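Local structure of dnab-like replicative helicase (Bacillus phage SPP1, 3BH0) at residues Asn199-Arg202 with Thr203-Ile206. The protein probably unwinds double-stranded DNA in the 5'-3' direction during phage replication, driven by ATP hydrolysis, and is represented here by its DnaB-family ATPase domain. Residues are numbered along the deposited sequence; the frame is centred on the assembly and turned at random.
Sequences NDSR and TNQI
S201 OG accepts the backbone N-H of N204 at 3.2 Å, and the N-H...O angle of 166° makes this a nearly straight capping bond. The hydroxyl lies between the backbone N and the carbonyl carbon of its own residue, a rotation that turns OG toward the first turn of the helix. S201 is thus the N-cap of helix 202-220, which follows the loop after strand 183-188 in the RecA-like P-loop ATPase core of this DnaB-family domain. The regular i to i+4 pattern starts at once: Q205 N donates to S201 O at 3.0 Å and I206 N to R202 O at the same length. On one flank N204 ND2 reaches D200 OD1 at 3.3 Å; the bond is weak, and the amide and carboxylate planes stand 84° apart. On another, the aliphatic part of Q205 lies against the loop, with CG 3.8 Å from D200 CB, while its NE2 has a weak hydrogen bond to K197 O. R202 leaves the helix with CG anti to the backbone N (chi1 -179°), and a bend at chi2 brings the chain back toward I206. Its guanidinium consequently lies with one face over I206 CD1, the methyl sitting 3.6 Å from CZ, above the centre of the group. Q205 OE1 lies near the guanidinium plane at its edge, the amide turned almost perpendicular to it, and is closer to R202 CD (3.4 Å) than to NH1. A hydrogen bond from R202 NH2 to Q191 O ties the guanidinium to the preceding loop, where I206 also touches L190 and Q191.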
ATOM      1  N   ASN A 199      26.209 -10.354   3.292  1.00 51.41           N
ATOM      2  CA  ASN A 199      26.581 -11.690   3.733  1.00 51.87           C
ATOM      3  C   ASN A 199      25.772 -12.253   4.897  1.00 51.73           C
ATOM      4  O   ASN A 199      25.982 -13.410   5.296  1.00 52.16           O
ATOM      5  CB  ASN A 199      28.082 -11.776   4.009  1.00 52.35           C
ATOM      6  CG  ASN A 199      28.870 -12.128   2.766  1.00 53.41           C
ATOM      7  OD1 ASN A 199      30.001 -11.663   2.583  1.00 55.65           O
ATOM      8  ND2 ASN A 199      28.272 -12.948   1.893  1.00 52.52           N
ATOM      9  N   ASP A 200      24.844 -11.449   5.416  1.00 50.78           N
ATOM     10  CA  ASP A 200      23.954 -11.880   6.478  1.00 50.06           C
ATOM     11  C   ASP A 200      23.026 -13.007   6.045  1.00 49.35           C
ATOM     12  O   ASP A 200      22.795 -13.207   4.850  1.00 49.10           O
ATOM     13  CB  ASP A 200      23.123 -10.698   6.939  1.00 50.64           C
ATOM     14  CG  ASP A 200      23.369 -10.346   8.382  1.00 52.23           C
ATOM     15  OD1 ASP A 200      23.499 -11.289   9.207  1.00 53.50           O
ATOM     16  OD2 ASP A 200      23.409  -9.131   8.686  1.00 52.85           O
ATOM     17  N   SER A 201      22.493 -13.743   7.022  1.00 48.58           N
ATOM     18  CA  SER A 201      21.455 -14.743   6.758  1.00 47.54           C
ATOM     19  C   SER A 201      20.248 -14.041   6.148  1.00 46.90           C
ATOM     20  O   SER A 201      20.082 -12.826   6.299  1.00 46.55           O
ATOM     21  CB  SER A 201      21.061 -15.511   8.030  1.00 47.42           C
ATOM     22  OG  SER A 201      20.077 -14.818   8.768  1.00 47.44           O
ATOM     23  N   ARG A 202      19.414 -14.797   5.441  1.00 46.26           N
ATOM     24  CA  ARG A 202      18.269 -14.189   4.757  1.00 45.40           C
ATOM     25  C   ARG A 202      17.280 -13.558   5.745  1.00 44.97           C
ATOM     26  O   ARG A 202      16.806 -12.452   5.516  1.00 44.86           O
ATOM     27  CB  ARG A 202      17.596 -15.193   3.811  1.00 45.00           C
ATOM     28  CG  ARG A 202      16.410 -14.646   3.029  1.00 43.49           C
ATOM     29  CD  ARG A 202      16.791 -13.486   2.106  1.00 40.04           C
ATOM     30  NE  ARG A 202      15.625 -13.087   1.318  1.00 37.64           N
ATOM     31  CZ  ARG A 202      15.460 -11.901   0.751  1.00 35.47           C
ATOM     32  NH1 ARG A 202      16.381 -10.960   0.873  1.00 35.60           N
ATOM     33  NH2 ARG A 202      14.354 -11.651   0.076  1.00 35.19           N
ATOM     34  N   THR A 203      17.014 -14.264   6.846  1.00 44.83           N
ATOM     35  CA  THR A 203      16.123 -13.810   7.912  1.00 44.77           C
ATOM     36  C   THR A 203      16.633 -12.511   8.557  1.00 44.72           C
ATOM     37  O   THR A 203      15.859 -11.578   8.764  1.00 44.83           O
ATOM     38  CB  THR A 203      15.918 -14.935   8.973  1.00 45.04           C
ATOM     39  OG1 THR A 203      15.332 -16.082   8.340  1.00 46.44           O
ATOM     40  CG2 THR A 203      14.995 -14.498  10.106  1.00 44.55           C
ATOM     41  N   ASN A 204      17.932 -12.453   8.861  1.00 44.43           N
ATOM     42  CA  ASN A 204      18.575 -11.233   9.375  1.00 44.05           C
ATOM     43  C   ASN A 204      18.513 -10.034   8.449  1.00 42.94           C
ATOM     44  O   ASN A 204      18.369  -8.907   8.901  1.00 43.21           O
ATOM     45  CB  ASN A 204      20.038 -11.506   9.747  1.00 44.87           C
ATOM     46  CG  ASN A 204      20.174 -12.230  11.068  1.00 46.54           C
ATOM     47  OD1 ASN A 204      19.176 -12.608  11.698  1.00 49.25           O
ATOM     48  ND2 ASN A 204      21.410 -12.431  11.499  1.00 49.11           N
ATOM     49  N   GLN A 205      18.653 -10.282   7.156  1.00 42.09           N
ATOM     50  CA  GLN A 205      18.479  -9.247   6.151  1.00 41.26           C
ATOM     51  C   GLN A 205      17.060  -8.691   6.162  1.00 40.46           C
ATOM     52  O   GLN A 205      16.877  -7.471   6.155  1.00 40.09           O
ATOM     53  CB  GLN A 205      18.803  -9.794   4.769  1.00 41.80           C
ATOM     54  CG  GLN A 205      20.290 -10.121   4.544  1.00 42.98           C
ATOM     55  CD  GLN A 205      20.484 -10.973   3.309  1.00 45.15           C
ATOM     56  OE1 GLN A 205      19.545 -11.627   2.847  1.00 47.98           O
ATOM     57  NE2 GLN A 205      21.691 -10.973   2.762  1.00 45.12           N
ATOM     58  N   ILE A 206      16.058  -9.573   6.184  1.00 39.42           N
ATOM     59  CA  ILE A 206      14.664  -9.111   6.218  1.00 38.76           C
ATOM     60  C   ILE A 206      14.335  -8.418   7.549  1.00 38.38           C
ATOM     61  O   ILE A 206      13.615  -7.430   7.568  1.00 38.38           O
ATOM     62  CB  ILE A 206      13.642 -10.241   5.940  1.00 38.72           C
ATOM     63  CG1 ILE A 206      13.917 -10.937   4.605  1.00 37.75           C
ATOM     64  CG2 ILE A 206      12.211  -9.714   6.056  1.00 38.50           C
ATOM     65  CD1 ILE A 206      13.649 -10.114   3.361  1.00 38.46           C
TER